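Local coordinates for protein nicotinate phosphoribosyltransferase (Vibrio cholerae, PDB 4HL7) that probably catalyses the ATP-dependent formation of nicotinate beta-D-ribonucleotide from nicotinate and phosphoribosyl diphosphate, a step of NAD biosynthesis, at residues A386-Q391 against N405-F410; A73-L78 against Q91-F96; D56-E61 against V104-V109. All coordinates share one frame; numbering follows the deposited sequence.

Contact 1 (A386-Q391 against N405-F410); sequences AKISDQ and NLKRRF
Ile388 and Leu406 form the middle of this apolar contact, and the two side chains lie side by side, pointing opposite ways. CD1 of Ile388 lies 4.1 Å from CD2 of Leu406. The same methyl is also 4.1 Å from CG of Lys407, so it meets two successive residues of the helix. Ile388 reaches this far because CG1 lies anti to the carbonyl carbon (chi1 -69°) and CD1 then continues outward (chi2 160°). Lys407 contributes the aliphatic base of its chain, which is extended beyond CG. Leu406 CD2 also touches CB of Ala386, at 3.9 Å, roughly at right angles to its contact with Ile388. No hydrogen bond links the two segments. Polar bonds instead shape the loop just after Ile388. OG of Ser389 donates to O of Ile388 (2.9 Å) and accepts from N of Gln391 (3.0 Å), the second bond making an ST turn. Ala386 and Ile388 also touch Leu403, one turn earlier on helix 400-409. Leu406 packs on Gln239 of helix 232-241, and Gln239 OE1 is hydrogen-bonded to N of Ala386. The loop after strand 383-384 is therefore in contact with both helix 400-409 and helix 232-241.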
ATOM      1  N   ALA A 386      -1.331  16.615   1.860  1.00 15.19           N
ATOM      2  CA  ALA A 386       0.128  16.340   1.730  1.00 15.30           C
ATOM      3  C   ALA A 386       0.598  15.227   2.622  1.00 16.96           C
ATOM      4  O   ALA A 386       0.009  14.956   3.643  1.00 16.12           O
ATOM      5  CB  ALA A 386       0.941  17.568   2.024  1.00 14.70           C
ATOM      6  N   LYS A 387       1.674  14.569   2.190  1.00 17.70           N
ATOM      7  CA  LYS A 387       2.367  13.644   3.054  1.00 19.13           C
ATOM      8  C   LYS A 387       3.769  14.175   3.243  1.00 20.63           C
ATOM      9  O   LYS A 387       4.419  14.609   2.292  1.00 20.21           O
ATOM     10  CB  LYS A 387       2.464  12.252   2.436  1.00 20.40           C
ATOM     11  CG  LYS A 387       3.173  11.258   3.324  1.00 23.22           C
ATOM     12  CD  LYS A 387       3.121   9.900   2.678  1.00 30.32           C
ATOM     13  CE  LYS A 387       4.276   9.070   3.139  1.00 32.69           C
ATOM     14  NZ  LYS A 387       4.458   7.991   2.136  1.00 36.06           N
ATOM     15  N   ILE A 388       4.265  14.123   4.475  1.00 18.57           N
ATOM     16  CA  ILE A 388       5.590  14.681   4.720  1.00 21.03           C
ATOM     17  C   ILE A 388       6.591  13.493   4.819  1.00 22.64           C
ATOM     18  O   ILE A 388       7.496  13.345   4.006  1.00 31.39           O
ATOM     19  CB  ILE A 388       5.601  15.556   6.003  1.00 21.02           C
ATOM     20  CG1 ILE A 388       4.781  16.812   5.761  1.00 22.99           C
ATOM     21  CG2 ILE A 388       7.029  16.068   6.286  1.00 21.92           C
ATOM     22  CD1 ILE A 388       4.308  17.527   6.993  1.00 25.21           C
ATOM     23  N   SER A 389       6.347  12.685   5.836  1.00 21.99           N
ATOM     24  CA  SER A 389       7.047  11.438   6.258  1.00 26.61           C
ATOM     25  C   SER A 389       8.307  11.690   7.106  1.00 27.27           C
ATOM     26  O   SER A 389       8.702  12.843   7.374  1.00 28.62           O
ATOM     27  CB  SER A 389       7.331  10.445   5.108  1.00 24.43           C
ATOM     28  OG  SER A 389       8.648  10.733   4.579  1.00 36.69           O
ATOM     29  N   ASP A 390       8.959  10.602   7.505  1.00 28.02           N
ATOM     30  CA  ASP A 390      10.191  10.749   8.298  1.00 30.09           C
ATOM     31  C   ASP A 390      11.443  10.830   7.439  1.00 37.06           C
ATOM     32  O   ASP A 390      12.581  10.958   7.969  1.00 35.27           O
ATOM     33  CB  ASP A 390      10.288   9.658   9.328  1.00 30.51           C
ATOM     34  CG  ASP A 390       9.348   9.908  10.515  1.00 28.24           C
ATOM     35  OD1 ASP A 390       9.285  11.083  11.050  1.00 25.63           O
ATOM     36  OD2 ASP A 390       8.731   8.898  10.942  1.00 35.77           O
ATOM     37  N   GLN A 391      11.224  10.791   6.117  1.00 36.56           N
ATOM     38  CA  GLN A 391      12.239  11.230   5.147  1.00 41.15           C
ATOM     39  C   GLN A 391      11.790  12.537   4.440  1.00 37.78           C
ATOM     40  O   GLN A 391      11.073  12.482   3.449  1.00 35.99           O
ATOM     41  CB  GLN A 391      12.478  10.116   4.144  1.00 41.00           C
ATOM     42  CG  GLN A 391      13.185   8.928   4.761  1.00 47.20           C
ATOM     43  CD  GLN A 391      13.305   7.782   3.790  1.00 48.53           C
ATOM     44  OE1 GLN A 391      12.845   6.666   4.068  1.00 48.54           O
ATOM     45  NE2 GLN A 391      13.929   8.045   2.639  1.00 51.02           N
ATOM     46  N   ASN A 405       2.343  25.790   5.284  1.00 16.33           N
ATOM     47  CA  ASN A 405       1.424  25.974   6.403  1.00 15.48           C
ATOM     48  C   ASN A 405       1.214  24.718   7.269  1.00 15.14           C
ATOM     49  O   ASN A 405       1.194  24.778   8.507  1.00 15.16           O
ATOM     50  CB  ASN A 405       0.067  26.454   5.859  1.00 16.97           C
ATOM     51  CG  ASN A 405      -0.879  26.786   6.963  1.00 18.63           C
ATOM     52  OD1 ASN A 405      -0.688  27.780   7.682  1.00 17.96           O
ATOM     53  ND2 ASN A 405      -1.864  25.970   7.129  1.00 17.81           N
ATOM     54  N   LEU A 406       1.073  23.592   6.626  1.00 13.48           N
ATOM     55  CA  LEU A 406       0.883  22.312   7.323  1.00 14.04           C
ATOM     56  C   LEU A 406       2.123  22.022   8.203  1.00 15.62           C
ATOM     57  O   LEU A 406       2.003  21.597   9.355  1.00 14.58           O
ATOM     58  CB  LEU A 406       0.687  21.169   6.288  1.00 13.69           C
ATOM     59  CG  LEU A 406       0.591  19.780   6.918  1.00 15.18           C
ATOM     60  CD1 LEU A 406      -0.730  19.646   7.703  1.00 13.48           C
ATOM     61  CD2 LEU A 406       0.636  18.732   5.779  1.00 15.19           C
ATOM     62  N   LYS A 407       3.337  22.266   7.665  1.00 15.18           N
ATOM     63  CA  LYS A 407       4.545  22.038   8.465  1.00 15.61           C
ATOM     64  C   LYS A 407       4.505  22.978   9.672  1.00 16.26           C
ATOM     65  O   LYS A 407       4.742  22.531  10.815  1.00 17.98           O
ATOM     66  CB  LYS A 407       5.816  22.350   7.610  1.00 15.08           C
ATOM     67  CG  LYS A 407       6.088  21.217   6.597  1.00 16.57           C
ATOM     68  CD  LYS A 407       7.376  21.563   5.828  1.00 18.24           C
ATOM     69  CE  LYS A 407       7.682  20.437   4.822  1.00 20.27           C
ATOM     70  NZ  LYS A 407       8.786  20.902   3.892  1.00 22.29           N
ATOM     71  N   ARG A 408       4.186  24.251   9.445  1.00 16.54           N
ATOM     72  CA  ARG A 408       4.174  25.216  10.546  1.00 17.79           C
ATOM     73  C   ARG A 408       3.191  24.757  11.640  1.00 19.47           C
ATOM     74  O   ARG A 408       3.521  24.828  12.830  1.00 19.28           O
ATOM     75  CB  ARG A 408       3.853  26.627  10.059  1.00 20.88           C
ATOM     76  CG  ARG A 408       5.000  27.249   9.301  1.00 22.94           C
ATOM     77  CD  ARG A 408       4.742  28.738   9.077  1.00 27.27           C
ATOM     78  NE  ARG A 408       5.279  29.510  10.171  1.00 39.95           N
ATOM     79  CZ  ARG A 408       6.583  29.750  10.316  1.00 46.19           C
ATOM     80  NH1 ARG A 408       7.446  29.288   9.402  1.00 46.52           N
ATOM     81  NH2 ARG A 408       7.029  30.448  11.368  1.00 48.49           N
ATOM     82  N   ARG A 409       2.004  24.298  11.260  1.00 17.88           N
ATOM     83  CA  ARG A 409       1.017  23.845  12.273  1.00 17.71           C
ATOM     84  C   ARG A 409       1.534  22.669  13.107  1.00 19.22           C
ATOM     85  O   ARG A 409       1.115  22.520  14.263  1.00 19.25           O
ATOM     86  CB  ARG A 409      -0.330  23.465  11.645  1.00 19.71           C
ATOM     87  CG  ARG A 409      -1.030  24.577  10.864  1.00 22.89           C
ATOM     88  CD  ARG A 409      -1.374  25.876  11.584  1.00 24.91           C
ATOM     89  NE  ARG A 409      -0.301  26.734  12.146  1.00 22.24           N
ATOM     90  CZ  ARG A 409       0.452  27.662  11.565  1.00 20.64           C
ATOM     91  NH1 ARG A 409       1.277  28.353  12.337  1.00 25.22           N
ATOM     92  NH2 ARG A 409       0.417  27.957  10.291  1.00 25.74           N
ATOM     93  N   PHE A 410       2.470  21.874  12.564  1.00 16.26           N
ATOM     94  CA  PHE A 410       3.013  20.723  13.305  1.00 17.40           C
ATOM     95  C   PHE A 410       4.405  20.969  13.841  1.00 18.60           C
ATOM     96  O   PHE A 410       5.100  20.040  14.276  1.00 18.68           O
ATOM     97  CB  PHE A 410       2.899  19.435  12.478  1.00 16.63           C
ATOM     98  CG  PHE A 410       1.500  18.910  12.451  1.00 18.18           C
ATOM     99  CD1 PHE A 410       0.585  19.344  11.441  1.00 16.58           C
ATOM    100  CD2 PHE A 410       1.052  18.076  13.488  1.00 16.13           C
ATOM    101  CE1 PHE A 410      -0.734  18.866  11.438  1.00 16.65           C
ATOM    102  CE2 PHE A 410      -0.254  17.601  13.492  1.00 14.70           C
ATOM    103  CZ  PHE A 410      -1.155  18.010  12.481  1.00 14.50           C
TER

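Contact 2 (A73-L78 against Q91-F96); sequences ADIHYL and QSLRYF
Ile75 meets Leu93 through its terminal methyl, with CD1 3.6 Å from CB of Leu93. CD1 of Ile75 is also 4.0 Å from CD1 of Leu93, so the methyl touches both the base and one branch of the leucine. The branches of Ile75 divide the work. CG1 lies anti to the carbonyl carbon and carries CD1 to Leu93, while CG2 faces the end of Arg94. NH1 of Arg94 is 4.1 Å from that CG2, and the two side chains cross obliquely. The position of the Arg94 guanidinium is doubtful, because NH2 is modelled too close to the truncated side chain of Gln91. Leu78, one turn after Ile75, adds a looser touch, with CD1 4.4 Å from CD1 of Leu93. No hydrogen bond crosses between the segments.

Further out, Ile75 rests on Phe70, Leu78 on Tyr216 of helix 216-222, and Leu93 on Met27 of helix 21-33. Asp74, beside Ile75, makes a salt bridge to Arg220, which ties helix 72-81 to helix 216-222. The two contacting helices run in broadly opposite directions and are joined by a short loop. This is a helical hairpin in the N-terminal domain of the NAPRTase family, held here by aliphatic side chains.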
ATOM      1  N   ALA A  73     -20.750 -14.490  -4.612  1.00 31.39           N
ATOM      2  CA  ALA A  73     -19.687 -15.207  -3.982  1.00 30.07           C
ATOM      3  C   ALA A  73     -18.605 -14.307  -3.393  1.00 30.83           C
ATOM      4  O   ALA A  73     -18.025 -14.662  -2.361  1.00 32.53           O
ATOM      5  CB  ALA A  73     -19.057 -16.215  -4.931  1.00 35.94           C
ATOM      6  N   ASP A  74     -18.292 -13.182  -4.054  1.00 26.91           N
ATOM      7  CA  ASP A  74     -17.350 -12.231  -3.473  1.00 25.05           C
ATOM      8  C   ASP A  74     -17.936 -11.674  -2.198  1.00 24.94           C
ATOM      9  O   ASP A  74     -17.224 -11.475  -1.187  1.00 25.01           O
ATOM     10  CB  ASP A  74     -17.099 -11.065  -4.427  1.00 26.29           C
ATOM     11  CG  ASP A  74     -16.374 -11.487  -5.710  1.00 26.67           C
ATOM     12  OD1 ASP A  74     -15.713 -12.534  -5.723  1.00 26.78           O
ATOM     13  OD2 ASP A  74     -16.528 -10.780  -6.712  1.00 27.03           O
ATOM     14  N   ILE A  75     -19.213 -11.325  -2.260  1.00 24.00           N
ATOM     15  CA  ILE A  75     -19.888 -10.697  -1.108  1.00 25.10           C
ATOM     16  C   ILE A  75     -20.005 -11.686   0.067  1.00 24.32           C
ATOM     17  O   ILE A  75     -19.765 -11.300   1.256  1.00 24.42           O
ATOM     18  CB  ILE A  75     -21.252 -10.092  -1.478  1.00 28.44           C
ATOM     19  CG1 ILE A  75     -21.082  -9.054  -2.607  1.00 29.00           C
ATOM     20  CG2 ILE A  75     -21.874  -9.368  -0.277  1.00 26.91           C
ATOM     21  CD1 ILE A  75     -20.292  -7.829  -2.215  1.00 29.99           C
ATOM     22  N   HIS A  76     -20.356 -12.925  -0.252  1.00 27.06           N
ATOM     23  CA  HIS A  76     -20.416 -14.028   0.729  1.00 27.58           C
ATOM     24  C   HIS A  76     -19.057 -14.184   1.370  1.00 27.08           C
ATOM     25  O   HIS A  76     -18.940 -14.340   2.610  1.00 26.10           O
ATOM     26  CB  HIS A  76     -20.838 -15.363   0.079  1.00 31.23           C
ATOM     27  CG  HIS A  76     -22.310 -15.409  -0.386  1.00 36.75           C
ATOM     28  ND1 HIS A  76     -23.326 -14.757   0.280  1.00 40.48           N
ATOM     29  CD2 HIS A  76     -22.921 -16.071  -1.483  1.00 38.15           C
ATOM     30  CE1 HIS A  76     -24.518 -14.998  -0.358  1.00 37.89           C
ATOM     31  NE2 HIS A  76     -24.272 -15.791  -1.434  1.00 35.41           N
ATOM     32  N   TYR A  77     -17.995 -14.117   0.564  1.00 25.04           N
ATOM     33  CA  TYR A  77     -16.634 -14.233   1.116  1.00 23.54           C
ATOM     34  C   TYR A  77     -16.362 -13.103   2.137  1.00 23.18           C
ATOM     35  O   TYR A  77     -15.908 -13.356   3.254  1.00 24.58           O
ATOM     36  CB  TYR A  77     -15.542 -14.240   0.006  1.00 22.79           C
ATOM     37  CG  TYR A  77     -14.149 -14.098   0.617  1.00 22.45           C
ATOM     38  CD1 TYR A  77     -13.478 -12.867   0.612  1.00 24.13           C
ATOM     39  CD2 TYR A  77     -13.542 -15.190   1.240  1.00 24.73           C
ATOM     40  CE1 TYR A  77     -12.232 -12.717   1.230  1.00 23.73           C
ATOM     41  CE2 TYR A  77     -12.289 -15.059   1.848  1.00 23.56           C
ATOM     42  CZ  TYR A  77     -11.642 -13.830   1.836  1.00 22.93           C
ATOM     43  OH  TYR A  77     -10.416 -13.705   2.434  1.00 21.91           O
ATOM     44  N   LEU A  78     -16.676 -11.870   1.789  1.00 21.53           N
ATOM     45  CA  LEU A  78     -16.431 -10.797   2.732  1.00 22.51           C
ATOM     46  C   LEU A  78     -17.337 -10.892   3.970  1.00 24.60           C
ATOM     47  O   LEU A  78     -16.954 -10.492   5.069  1.00 21.68           O
ATOM     48  CB  LEU A  78     -16.657  -9.425   2.085  1.00 21.55           C
ATOM     49  CG  LEU A  78     -15.657  -9.104   0.940  1.00 20.58           C
ATOM     50  CD1 LEU A  78     -16.050  -7.747   0.363  1.00 19.52           C
ATOM     51  CD2 LEU A  78     -14.232  -9.070   1.497  1.00 21.67           C
ATOM     52  N   GLN A  91     -24.171  -4.920   1.090  1.00 23.12           N
ATOM     53  CA  GLN A  91     -25.341  -4.907   0.167  1.00 25.95           C
ATOM     54  C   GLN A  91     -25.205  -3.837  -0.942  1.00 23.17           C
ATOM     55  O   GLN A  91     -25.565  -4.106  -2.104  1.00 23.82           O
ATOM     56  CB  GLN A  91     -26.685  -4.796   0.952  1.00 26.93           C
ATOM     57  CG  GLN A  91     -26.982  -6.112   1.670  1.00 29.10           C
ATOM     58  N   SER A  92     -24.655  -2.681  -0.595  1.00 22.64           N
ATOM     59  CA  SER A  92     -24.415  -1.614  -1.577  1.00 23.92           C
ATOM     60  C   SER A  92     -23.383  -2.032  -2.654  1.00 24.00           C
ATOM     61  O   SER A  92     -23.499  -1.611  -3.807  1.00 24.76           O
ATOM     62  CB  SER A  92     -24.107  -0.257  -0.905  1.00 25.40           C
ATOM     63  OG  SER A  92     -22.725  -0.101  -0.603  1.00 28.60           O
ATOM     64  N   LEU A  93     -22.436  -2.918  -2.310  1.00 24.57           N
ATOM     65  CA  LEU A  93     -21.446  -3.462  -3.341  1.00 26.77           C
ATOM     66  C   LEU A  93     -22.084  -4.261  -4.463  1.00 33.97           C
ATOM     67  O   LEU A  93     -21.545  -4.339  -5.585  1.00 32.02           O
ATOM     68  CB  LEU A  93     -20.405  -4.300  -2.670  1.00 25.74           C
ATOM     69  CG  LEU A  93     -19.516  -3.491  -1.779  1.00 20.58           C
ATOM     70  CD1 LEU A  93     -18.301  -4.404  -1.499  1.00 20.86           C
ATOM     71  CD2 LEU A  93     -18.993  -2.237  -2.536  1.00 21.59           C
ATOM     72  N   ARG A  94     -23.262  -4.812  -4.176  1.00 38.92           N
ATOM     73  CA  ARG A  94     -24.018  -5.636  -5.135  1.00 45.61           C
ATOM     74  C   ARG A  94     -24.369  -4.895  -6.423  1.00 44.49           C
ATOM     75  O   ARG A  94     -24.526  -5.523  -7.468  1.00 53.34           O
ATOM     76  CB  ARG A  94     -25.300  -6.214  -4.490  1.00 45.92           C
ATOM     77  CG  ARG A  94     -25.128  -7.639  -3.955  1.00 56.95           C
ATOM     78  CD  ARG A  94     -26.449  -8.265  -3.495  1.00 51.59           C
ATOM     79  NE  ARG A  94     -26.805  -7.805  -2.153  1.00 59.57           N
ATOM     80  CZ  ARG A  94     -26.544  -8.482  -1.037  1.00 58.52           C
ATOM     81  NH1 ARG A  94     -25.927  -9.668  -1.114  1.00 48.76           N
ATOM     82  NH2 ARG A  94     -26.906  -7.983   0.155  1.00 49.58           N
ATOM     83  N   TYR A  95     -24.495  -3.574  -6.344  1.00 36.67           N
ATOM     84  CA  TYR A  95     -24.739  -2.767  -7.503  1.00 34.09           C
ATOM     85  C   TYR A  95     -23.498  -1.940  -7.922  1.00 31.55           C
ATOM     86  O   TYR A  95     -23.535  -1.261  -8.935  1.00 36.59           O
ATOM     87  CB  TYR A  95     -26.075  -1.898  -7.399  1.00 34.28           C
ATOM     88  CG  TYR A  95     -26.220  -0.943  -6.207  1.00 32.11           C
ATOM     89  CD1 TYR A  95     -25.595   0.307  -6.195  1.00 30.16           C
ATOM     90  CD2 TYR A  95     -27.017  -1.279  -5.120  1.00 30.07           C
ATOM     91  CE1 TYR A  95     -25.694   1.153  -5.093  1.00 31.47           C
ATOM     92  CE2 TYR A  95     -27.155  -0.440  -4.050  1.00 26.75           C
ATOM     93  CZ  TYR A  95     -26.504   0.773  -4.036  1.00 27.76           C
ATOM     94  OH  TYR A  95     -26.601   1.571  -2.972  1.00 28.10           O
ATOM     95  N   PHE A  96     -22.399  -1.989  -7.163  1.00 27.89           N
ATOM     96  CA  PHE A  96     -21.293  -1.038  -7.447  1.00 24.02           C
ATOM     97  C   PHE A  96     -20.533  -1.396  -8.743  1.00 23.13           C
ATOM     98  O   PHE A  96     -20.171  -2.558  -8.956  1.00 27.42           O
ATOM     99  CB  PHE A  96     -20.260  -0.981  -6.310  1.00 22.17           C
ATOM    100  CG  PHE A  96     -19.095  -0.110  -6.627  1.00 21.49           C
ATOM    101  CD1 PHE A  96     -19.210   1.284  -6.529  1.00 20.02           C
ATOM    102  CD2 PHE A  96     -17.896  -0.649  -7.076  1.00 22.73           C
ATOM    103  CE1 PHE A  96     -18.148   2.097  -6.870  1.00 23.68           C
ATOM    104  CE2 PHE A  96     -16.837   0.186  -7.413  1.00 25.10           C
ATOM    105  CZ  PHE A  96     -16.969   1.550  -7.307  1.00 21.36           C
TER

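Contact 3 (D56-E61 against V104-V109); sequences DAIRQE and VEMGIV
Arg59 and Met106 make the closest polar approach between the segments, with NH2 of Arg59 3.8 Å from O of Met106. This is too long for a hydrogen bond, and the guanidinium stands obliquely to the carbonyl oxygen. The arginine also lies along the side chain of Met106, with its NE 4.2 Å from CG. Arg59 comes across from an exposed position on the helix. Its end comes nearer to the strand than its start does. It also touches a crystal neighbour, so this pose may partly reflect the lattice.

The apolar half of the contact is made by Ile58. Its CG2 is 4.1 Å from SE of Met106, which is modelled as selenomethionine. CG of Met106 lies between the backbone N and the carbonyl carbon (chi1 58°). The chain then runs out toward the helix and bends at chi3 (102°). Ile58 and Arg59 thus meet different parts of one side chain, the selenium and the CG.

Here helix 52-64 packs against a five-stranded antiparallel sheet built from N-terminal strands and two strands from late in the chain. Strand 104-109 is at an edge of this sheet within the chain. Its backbone pairs with strand 116-122, including bonds between Gly107 and Arg118. Val104, Met106 and Ile108, at alternate positions, all touch helix 52-64. Met106 also packs on Leu55 and Ile62 of that helix and on Ile119 of the adjoining strand. Ile58 also touches Leu117 of strand 116-122. On another side of helix 52-64, Ala57 and Glu61 touch helix 131-147.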
ATOM      1  N   ASP A  56      -1.582   2.347 -24.925  1.00 40.24           N
ATOM      2  CA  ASP A  56      -2.720   1.638 -25.607  1.00 39.61           C
ATOM      3  C   ASP A  56      -3.343   0.469 -24.829  1.00 39.34           C
ATOM      4  O   ASP A  56      -4.584   0.437 -24.612  1.00 36.90           O
ATOM      5  CB  ASP A  56      -2.365   1.176 -27.032  1.00 47.95           C
ATOM      6  CG  ASP A  56      -2.886   2.123 -28.123  1.00 51.24           C
ATOM      7  OD1 ASP A  56      -3.505   3.161 -27.802  1.00 51.99           O
ATOM      8  OD2 ASP A  56      -2.665   1.828 -29.322  1.00 52.35           O
ATOM      9  N   ALA A  57      -2.503  -0.483 -24.400  1.00 36.30           N
ATOM     10  CA  ALA A  57      -2.991  -1.640 -23.638  1.00 34.66           C
ATOM     11  C   ALA A  57      -3.416  -1.268 -22.224  1.00 32.98           C
ATOM     12  O   ALA A  57      -4.344  -1.862 -21.665  1.00 34.18           O
ATOM     13  CB  ALA A  57      -1.961  -2.780 -23.611  1.00 36.12           C
ATOM     14  N   ILE A  58      -2.792  -0.256 -21.656  1.00 28.07           N
ATOM     15  CA  ILE A  58      -3.253   0.185 -20.364  1.00 28.74           C
ATOM     16  C   ILE A  58      -4.683   0.725 -20.498  1.00 28.96           C
ATOM     17  O   ILE A  58      -5.541   0.431 -19.681  1.00 27.85           O
ATOM     18  CB  ILE A  58      -2.319   1.228 -19.761  1.00 27.16           C
ATOM     19  CG1 ILE A  58      -1.002   0.550 -19.430  1.00 28.43           C
ATOM     20  CG2 ILE A  58      -2.937   1.863 -18.513  1.00 28.96           C
ATOM     21  CD1 ILE A  58       0.105   1.520 -19.049  1.00 30.27           C
ATOM     22  N   ARG A  59      -4.946   1.481 -21.571  1.00 32.29           N
ATOM     23  CA  ARG A  59      -6.280   2.088 -21.752  1.00 31.15           C
ATOM     24  C   ARG A  59      -7.302   1.010 -21.831  1.00 29.94           C
ATOM     25  O   ARG A  59      -8.386   1.115 -21.273  1.00 29.93           O
ATOM     26  CB  ARG A  59      -6.305   2.836 -23.059  1.00 36.59           C
ATOM     27  CG  ARG A  59      -6.846   4.218 -22.973  1.00 38.49           C
ATOM     28  CD  ARG A  59      -6.348   4.914 -24.217  1.00 42.75           C
ATOM     29  NE  ARG A  59      -5.970   6.260 -23.895  1.00 46.12           N
ATOM     30  CZ  ARG A  59      -5.014   6.915 -24.515  1.00 43.78           C
ATOM     31  NH1 ARG A  59      -4.326   6.325 -25.479  1.00 44.35           N
ATOM     32  NH2 ARG A  59      -4.750   8.153 -24.145  1.00 49.77           N
ATOM     33  N   GLN A  60      -6.951  -0.056 -22.537  1.00 29.66           N
ATOM     34  CA  GLN A  60      -7.898  -1.113 -22.782  1.00 31.34           C
ATOM     35  C   GLN A  60      -8.247  -1.807 -21.464  1.00 29.07           C
ATOM     36  O   GLN A  60      -9.403  -2.128 -21.203  1.00 29.07           O
ATOM     37  CB  GLN A  60      -7.334  -2.093 -23.808  1.00 36.27           C
ATOM     38  CG  GLN A  60      -8.194  -3.322 -24.016  1.00 40.93           C
ATOM     39  CD  GLN A  60      -7.635  -4.200 -25.112  1.00 46.59           C
ATOM     40  OE1 GLN A  60      -6.553  -3.928 -25.641  1.00 52.37           O
ATOM     41  NE2 GLN A  60      -8.370  -5.246 -25.473  1.00 50.07           N
ATOM     42  N   GLU A  61      -7.220  -2.065 -20.657  1.00 27.95           N
ATOM     43  CA  GLU A  61      -7.384  -2.741 -19.378  1.00 28.69           C
ATOM     44  C   GLU A  61      -8.143  -1.922 -18.418  1.00 24.85           C
ATOM     45  O   GLU A  61      -8.946  -2.473 -17.660  1.00 25.02           O
ATOM     46  CB  GLU A  61      -6.020  -3.057 -18.778  1.00 29.05           C
ATOM     47  CG  GLU A  61      -5.276  -4.019 -19.686  1.00 31.66           C
ATOM     48  CD  GLU A  61      -5.970  -5.366 -19.761  1.00 36.00           C
ATOM     49  OE1 GLU A  61      -6.667  -5.746 -18.791  1.00 36.43           O
ATOM     50  OE2 GLU A  61      -5.796  -6.059 -20.773  1.00 38.60           O
ATOM     51  N   VAL A 104     -11.244   8.387 -15.056  1.00 20.62           N
ATOM     52  CA  VAL A 104      -9.817   8.212 -15.316  1.00 21.96           C
ATOM     53  C   VAL A 104      -9.409   8.993 -16.559  1.00 23.79           C
ATOM     54  O   VAL A 104     -10.083   8.888 -17.602  1.00 25.36           O
ATOM     55  CB  VAL A 104      -9.469   6.718 -15.433  1.00 20.94           C
ATOM     56  CG1 VAL A 104      -7.960   6.489 -15.686  1.00 20.77           C
ATOM     57  CG2 VAL A 104      -9.926   5.999 -14.173  1.00 21.88           C
ATOM     58  N   GLU A 105      -8.335   9.788 -16.442  1.00 22.61           N
ATOM     59  CA  GLU A 105      -7.676  10.423 -17.613  1.00 27.32           C
ATOM     60  C   GLU A 105      -6.240   9.968 -17.663  1.00 26.97           C
ATOM     61  O   GLU A 105      -5.606   9.780 -16.620  1.00 26.35           O
ATOM     62  CB  GLU A 105      -7.611  11.929 -17.485  1.00 29.68           C
ATOM     63  CG  GLU A 105      -8.927  12.634 -17.409  1.00 37.72           C
ATOM     64  CD  GLU A 105      -8.761  14.129 -17.635  1.00 44.63           C
ATOM     65  OE1 GLU A 105      -7.648  14.673 -17.418  1.00 50.02           O
ATOM     66  OE2 GLU A 105      -9.745  14.757 -18.026  1.00 49.56           O
HETATM   67  N   MSE A 106      -5.688   9.846 -18.852  1.00 27.50           N
HETATM   68  CA  MSE A 106      -4.264   9.554 -18.909  1.00 28.24           C
HETATM   69  C   MSE A 106      -3.677  10.105 -20.147  1.00 30.72           C
HETATM   70  O   MSE A 106      -4.393  10.372 -21.105  1.00 27.51           O
HETATM   71  CB  MSE A 106      -4.073   8.064 -18.847  1.00 29.84           C
HETATM   72  CG  MSE A 106      -4.798   7.340 -19.985  1.00 37.84           C
HETATM   73 SE   MSE A 106      -4.622   5.425 -19.487  1.00 57.75          SE
HETATM   74  CE  MSE A 106      -6.428   5.101 -18.776  1.00 40.61           C
ATOM     75  N   GLY A 107      -2.367  10.313 -20.117  1.00 31.32           N
ATOM     76  CA  GLY A 107      -1.632  10.861 -21.275  1.00 32.91           C
ATOM     77  C   GLY A 107      -0.131  10.845 -21.031  1.00 35.42           C
ATOM     78  O   GLY A 107       0.351  10.414 -19.969  1.00 31.33           O
ATOM     79  N   ILE A 108       0.616  11.317 -22.022  1.00 35.76           N
ATOM     80  CA  ILE A 108       2.066  11.416 -21.908  1.00 40.05           C
ATOM     81  C   ILE A 108       2.409  12.877 -21.623  1.00 40.85           C
ATOM     82  O   ILE A 108       1.918  13.755 -22.290  1.00 44.51           O
ATOM     83  CB  ILE A 108       2.739  10.957 -23.226  1.00 43.03           C
ATOM     84  CG1 ILE A 108       2.352   9.507 -23.564  1.00 44.49           C
ATOM     85  CG2 ILE A 108       4.251  11.088 -23.139  1.00 45.83           C
ATOM     86  CD1 ILE A 108       2.779   8.455 -22.534  1.00 43.84           C
ATOM     87  N   VAL A 109       3.202  13.145 -20.602  1.00 42.88           N
ATOM     88  CA  VAL A 109       3.700  14.497 -20.397  1.00 47.31           C
ATOM     89  C   VAL A 109       5.204  14.558 -20.632  1.00 50.04           C
ATOM     90  O   VAL A 109       5.951  13.700 -20.141  1.00 45.39           O
ATOM     91  CB  VAL A 109       3.376  15.048 -19.009  1.00 45.15           C
ATOM     92  CG1 VAL A 109       3.798  16.520 -18.930  1.00 47.92           C
ATOM     93  CG2 VAL A 109       1.886  14.905 -18.724  1.00 46.35           C
TER

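How the contacts relate
From the N terminus, helix 52-64 opens contact 3. Helices 72-81 and 87-93 follow and make contact 2 before strand 104-109 returns to close contact 3. Contact 2 is therefore nested within contact 3 along the chain. Contact 2 closes a short helix-to-helix connection, and contact 3 a longer one from helix to sheet edge. They do not touch, and their nearest atoms are about 11 Å apart. Contact 1 comes much later, in series with both. It joins the loop after strand 383-384, at the other edge of the same sheet, to helix 400-409. Its centre is 32 Å from that of contact 3 and 38 Å from that of contact 2.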